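Local coordinates for protein glucanase (Klebsiella pneumoniae, PDB 5GY3) that probably hydrolyses internal beta-1,4-glucosidic linkages in cellulose and related beta-glucans, as a family 8 glycoside hydrolase, at residues A39-D49 with R98-Y108. Numbering follows the deposited sequence.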
loop_
_atom_site.group_PDB
_atom_site.type_symbol
_atom_site.label_atom_id
_atom_site.label_comp_id
_atom_site.label_asym_id
_atom_site.label_seq_id
_atom_site.Cartn_x
_atom_site.Cartn_y
_atom_site.Cartn_z
ATOM N N ALA A 39 14.499 3.350 0.394
ATOM C CA ALA A 39 15.887 3.357 0.854
ATOM C C ALA A 39 16.667 2.187 0.262
ATOM O O ALA A 39 17.817 2.354 -0.157
ATOM C CB ALA A 39 15.942 3.333 2.381
ATOM N N VAL A 40 16.054 1.002 0.190
ATOM C CA VAL A 40 16.714 -0.130 -0.467
ATOM C C VAL A 40 16.959 0.185 -1.936
ATOM O O VAL A 40 18.057 -0.036 -2.469
ATOM C CB VAL A 40 15.875 -1.413 -0.322
ATOM C CG1 VAL A 40 16.561 -2.563 -1.060
ATOM C CG2 VAL A 40 15.642 -1.750 1.135
ATOM N N ALA A 41 15.930 0.710 -2.610
ATOM C CA ALA A 41 16.025 0.994 -4.039
ATOM C C ALA A 41 17.118 2.008 -4.349
ATOM O O ALA A 41 17.723 1.965 -5.427
ATOM C CB ALA A 41 14.679 1.494 -4.552
ATOM N N ASN A 42 17.381 2.928 -3.433
ATOM C CA ASN A 42 18.413 3.931 -3.643
ATOM C C ASN A 42 19.740 3.522 -3.023
ATOM O O ASN A 42 20.681 4.315 -3.018
ATOM C CB ASN A 42 17.945 5.281 -3.107
ATOM C CG ASN A 42 16.923 5.929 -4.023
ATOM O OD1 ASN A 42 17.281 6.594 -4.991
ATOM N ND2 ASN A 42 15.645 5.706 -3.741
ATOM N N ASN A 43 19.834 2.286 -2.531
ATOM C CA ASN A 43 21.055 1.743 -1.940
ATOM C C ASN A 43 21.555 2.640 -0.806
ATOM O O ASN A 43 22.722 3.035 -0.749
ATOM C CB ASN A 43 22.121 1.532 -3.019
ATOM C CG ASN A 43 23.255 0.632 -2.555
ATOM O OD1 ASN A 43 23.230 0.100 -1.446
ATOM N ND2 ASN A 43 24.259 0.458 -3.411
ATOM N N ASP A 44 20.643 2.967 0.110
ATOM C CA ASP A 44 20.894 3.901 1.206
ATOM C C ASP A 44 20.728 3.155 2.524
ATOM O O ASP A 44 19.720 3.296 3.221
ATOM C CB ASP A 44 19.944 5.122 1.105
ATOM C CG ASP A 44 20.324 6.248 2.061
ATOM O OD1 ASP A 44 21.133 6.035 2.986
ATOM O OD2 ASP A 44 19.786 7.360 1.894
ATOM N N ARG A 45 21.743 2.368 2.882
ATOM C CA ARG A 45 21.633 1.560 4.085
ATOM C C ARG A 45 21.562 2.390 5.366
ATOM O O ARG A 45 20.810 2.023 6.283
ATOM C CB ARG A 45 22.789 0.560 4.158
ATOM C CG ARG A 45 22.504 -0.531 5.159
ATOM C CD ARG A 45 23.499 -1.643 5.058
ATOM N NE ARG A 45 23.175 -2.703 6.006
ATOM C CZ ARG A 45 23.939 -3.770 6.210
ATOM N NH1 ARG A 45 25.074 -3.898 5.538
ATOM N NH2 ARG A 45 23.575 -4.692 7.092
ATOM N N PRO A 46 22.324 3.488 5.503
ATOM C CA PRO A 46 22.147 4.312 6.715
ATOM C C PRO A 46 20.708 4.768 6.917
ATOM O O PRO A 46 20.175 4.640 8.028
ATOM C CB PRO A 46 23.108 5.487 6.480
ATOM C CG PRO A 46 24.175 4.899 5.635
ATOM C CD PRO A 46 23.458 3.973 4.690
ATOM N N ALA A 47 20.059 5.267 5.859
ATOM C CA ALA A 47 18.671 5.706 5.979
ATOM C C ALA A 47 17.757 4.532 6.290
ATOM O O ALA A 47 16.866 4.641 7.142
ATOM C CB ALA A 47 18.218 6.403 4.696
ATOM N N PHE A 48 17.961 3.399 5.607
ATOM C CA PHE A 48 17.154 2.215 5.892
ATOM C C PHE A 48 17.245 1.827 7.364
ATOM O O PHE A 48 16.225 1.562 8.011
ATOM C CB PHE A 48 17.582 1.043 5.009
ATOM C CG PHE A 48 16.729 -0.184 5.208
ATOM C CD1 PHE A 48 17.008 -1.083 6.222
ATOM C CD2 PHE A 48 15.637 -0.423 4.391
ATOM C CE1 PHE A 48 16.209 -2.196 6.434
ATOM C CE2 PHE A 48 14.837 -1.535 4.596
ATOM C CZ PHE A 48 15.125 -2.418 5.620
ATOM N N ASP A 49 18.464 1.764 7.908
ATOM C CA ASP A 49 18.613 1.348 9.299
ATOM C C ASP A 49 17.987 2.361 10.256
ATOM O O ASP A 49 17.425 1.971 11.288
ATOM C CB ASP A 49 20.094 1.111 9.626
ATOM C CG ASP A 49 20.629 -0.212 9.057
ATOM O OD1 ASP A 49 19.831 -1.139 8.809
ATOM O OD2 ASP A 49 21.859 -0.342 8.872
ATOM N N ARG A 98 13.769 -7.258 0.915
ATOM C CA ARG A 98 14.578 -6.679 -0.149
ATOM C C ARG A 98 15.910 -6.157 0.378
ATOM O O ARG A 98 16.920 -6.193 -0.341
ATOM C CB ARG A 98 13.775 -5.585 -0.856
ATOM C CG ARG A 98 12.645 -6.184 -1.714
ATOM C CD ARG A 98 11.482 -5.218 -1.970
ATOM N NE ARG A 98 11.772 -4.181 -2.958
ATOM C CZ ARG A 98 11.468 -4.253 -4.256
ATOM N NH1 ARG A 98 10.875 -5.325 -4.756
ATOM N NH2 ARG A 98 11.749 -3.237 -5.063
ATOM N N ALA A 99 15.944 -5.707 1.629
ATOM C CA ALA A 99 17.197 -5.258 2.226
ATOM C C ALA A 99 18.191 -6.405 2.370
ATOM O O ALA A 99 19.400 -6.215 2.191
ATOM C CB ALA A 99 16.924 -4.617 3.585
ATOM N N GLN A 100 17.706 -7.602 2.717
ATOM C CA GLN A 100 18.605 -8.750 2.802
ATOM C C GLN A 100 19.297 -8.993 1.471
ATOM O O GLN A 100 20.501 -9.267 1.427
ATOM C CB GLN A 100 17.842 -10.008 3.221
ATOM C CG GLN A 100 18.733 -11.259 3.278
ATOM C CD GLN A 100 18.858 -11.956 1.940
ATOM O OE1 GLN A 100 17.878 -12.092 1.211
ATOM N NE2 GLN A 100 20.073 -12.385 1.601
ATOM N N LYS A 101 18.539 -8.934 0.380
ATOM C CA LYS A 101 19.126 -9.185 -0.930
ATOM C C LYS A 101 20.098 -8.082 -1.309
ATOM O O LYS A 101 21.189 -8.355 -1.819
ATOM C CB LYS A 101 18.029 -9.312 -1.982
ATOM C CG LYS A 101 17.184 -10.557 -1.825
ATOM C CD LYS A 101 15.958 -10.506 -2.720
ATOM C CE LYS A 101 15.451 -11.910 -3.002
ATOM N NZ LYS A 101 15.583 -12.773 -1.799
ATOM N N GLN A 102 19.721 -6.831 -1.049
ATOM C CA GLN A 102 20.545 -5.701 -1.455
ATOM C C GLN A 102 21.890 -5.708 -0.741
ATOM O O GLN A 102 22.940 -5.530 -1.368
ATOM C CB GLN A 102 19.795 -4.400 -1.184
ATOM C CG GLN A 102 20.600 -3.155 -1.479
ATOM C CD GLN A 102 20.816 -2.944 -2.963
ATOM O OE1 GLN A 102 19.967 -3.296 -3.785
ATOM N NE2 GLN A 102 21.963 -2.386 -3.317
ATOM N N TRP A 103 21.881 -5.907 0.577
ATOM C CA TRP A 103 23.089 -5.765 1.378
ATOM C C TRP A 103 23.632 -7.090 1.898
ATOM O O TRP A 103 24.624 -7.084 2.636
ATOM C CB TRP A 103 22.840 -4.795 2.546
ATOM C CG TRP A 103 22.514 -3.427 2.029
ATOM C CD1 TRP A 103 23.290 -2.661 1.199
ATOM C CD2 TRP A 103 21.316 -2.669 2.269
ATOM N NE1 TRP A 103 22.651 -1.474 0.917
ATOM C CE2 TRP A 103 21.438 -1.457 1.559
ATOM C CE3 TRP A 103 20.159 -2.894 3.026
ATOM C CZ2 TRP A 103 20.440 -0.476 1.567
ATOM C CZ3 TRP A 103 19.164 -1.906 3.037
ATOM C CH2 TRP A 103 19.320 -0.716 2.319
ATOM N N GLN A 104 23.015 -8.212 1.522
ATOM C CA GLN A 104 23.517 -9.553 1.828
ATOM C C GLN A 104 23.678 -9.752 3.334
ATOM O O GLN A 104 24.732 -10.154 3.826
ATOM C CB GLN A 104 24.826 -9.817 1.078
ATOM C CG GLN A 104 24.634 -9.853 -0.423
ATOM C CD GLN A 104 23.842 -11.061 -0.855
ATOM O OE1 GLN A 104 24.245 -12.197 -0.602
ATOM N NE2 GLN A 104 22.690 -10.831 -1.476
ATOM N N ASP A 105 22.605 -9.469 4.068
ATOM C CA ASP A 105 22.592 -9.576 5.521
ATOM C C ASP A 105 21.323 -10.309 5.932
ATOM O O ASP A 105 20.229 -9.736 5.865
ATOM C CB ASP A 105 22.654 -8.196 6.174
ATOM C CG ASP A 105 22.910 -8.265 7.665
ATOM O OD1 ASP A 105 22.546 -9.273 8.309
ATOM O OD2 ASP A 105 23.479 -7.294 8.194
ATOM N N LYS A 106 21.480 -11.560 6.384
ATOM C CA LYS A 106 20.340 -12.406 6.734
ATOM C C LYS A 106 19.515 -11.855 7.891
ATOM O O LYS A 106 18.356 -12.260 8.046
ATOM C CB LYS A 106 20.817 -13.814 7.091
ATOM C CG LYS A 106 21.594 -13.877 8.408
ATOM C CD LYS A 106 22.002 -15.311 8.740
ATOM C CE LYS A 106 22.975 -15.341 9.911
ATOM N NZ LYS A 106 22.504 -14.476 11.038
ATOM N N ARG A 107 20.072 -10.954 8.703
ATOM C CA ARG A 107 19.310 -10.411 9.826
ATOM C C ARG A 107 18.063 -9.664 9.352
ATOM O O ARG A 107 17.013 -9.727 10.008
ATOM C CB ARG A 107 20.218 -9.518 10.676
ATOM C CG ARG A 107 21.348 -10.322 11.361
ATOM C CD ARG A 107 22.393 -9.440 12.056
ATOM N NE ARG A 107 23.056 -8.522 11.130
ATOM C CZ ARG A 107 23.896 -7.560 11.500
ATOM N NH1 ARG A 107 24.194 -7.386 12.783
ATOM N NH2 ARG A 107 24.438 -6.763 10.585
ATOM N N TYR A 108 18.136 -8.996 8.199
ATOM C CA TYR A 108 16.941 -8.342 7.668
ATOM C C TYR A 108 15.876 -9.362 7.280
ATOM O O TYR A 108 14.676 -9.119 7.466
ATOM C CB TYR A 108 17.284 -7.487 6.454
ATOM C CG TYR A 108 18.198 -6.314 6.725
ATOM C CD1 TYR A 108 17.870 -5.355 7.669
ATOM C CD2 TYR A 108 19.376 -6.156 6.005
ATOM C CE1 TYR A 108 18.700 -4.262 7.905
ATOM C CE2 TYR A 108 20.212 -5.068 6.229
ATOM C CZ TYR A 108 19.873 -4.127 7.178
ATOM O OH TYR A 108 20.702 -3.040 7.404
HETATM O O HOH W 1 19.302 -0.700 -5.159
#
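Arg45 lies flat across the indole of Trp103, the two side chains passing in opposite directions. With CG anti to the backbone N (chi1 -164°) and the chain extended as far as NE, Arg45 CD sits over the five-membered ring of Trp103, 3.8 Å from the centroid, a CH-pi contact; the guanidinium is turned only 7° from the indole plane. Trp103 NE1 donates to Asn43 OD1 (2.9 Å), nearly in line with the amide C=O. That ties the ring to the Schellman turn closing helix 29-41.

The Arg45 guanidinium points its edge at Tyr108: Arg45 NE donates to Tyr108 OH at 2.9 Å, in the guanidinium plane. Tyr108 OH in turn donates to the syn lone pair of Asp49 OD1, 2.5 Å away, so the phenol links arginine to carboxylate. Arg45 NH2 also forms a salt bridge to Asp105 OD2, its hydrogen bond weak; Arg107 grips that carboxylate side-on, and its charge probably offsets the nearness of the two arginines.

Phe48 takes the edge of Trp103 on its face, an offset edge-to-face pair, and turns its own edge to the face of Tyr108 (planes at 83°), while Ala99 CB packs over the Phe48 ring. Val40 fits as a knob among Arg98, Ala99, Gln102 and Trp103. Away from the predicted nucleophile, the turn between helices 29-41 and 45-59 packs against that between 86-103 and 106-123, consistent with the family's (alpha/alpha)6 barrel; helix 2-11 touches Ala39 and Ala47, helix 293-307 Ala41 and Arg98.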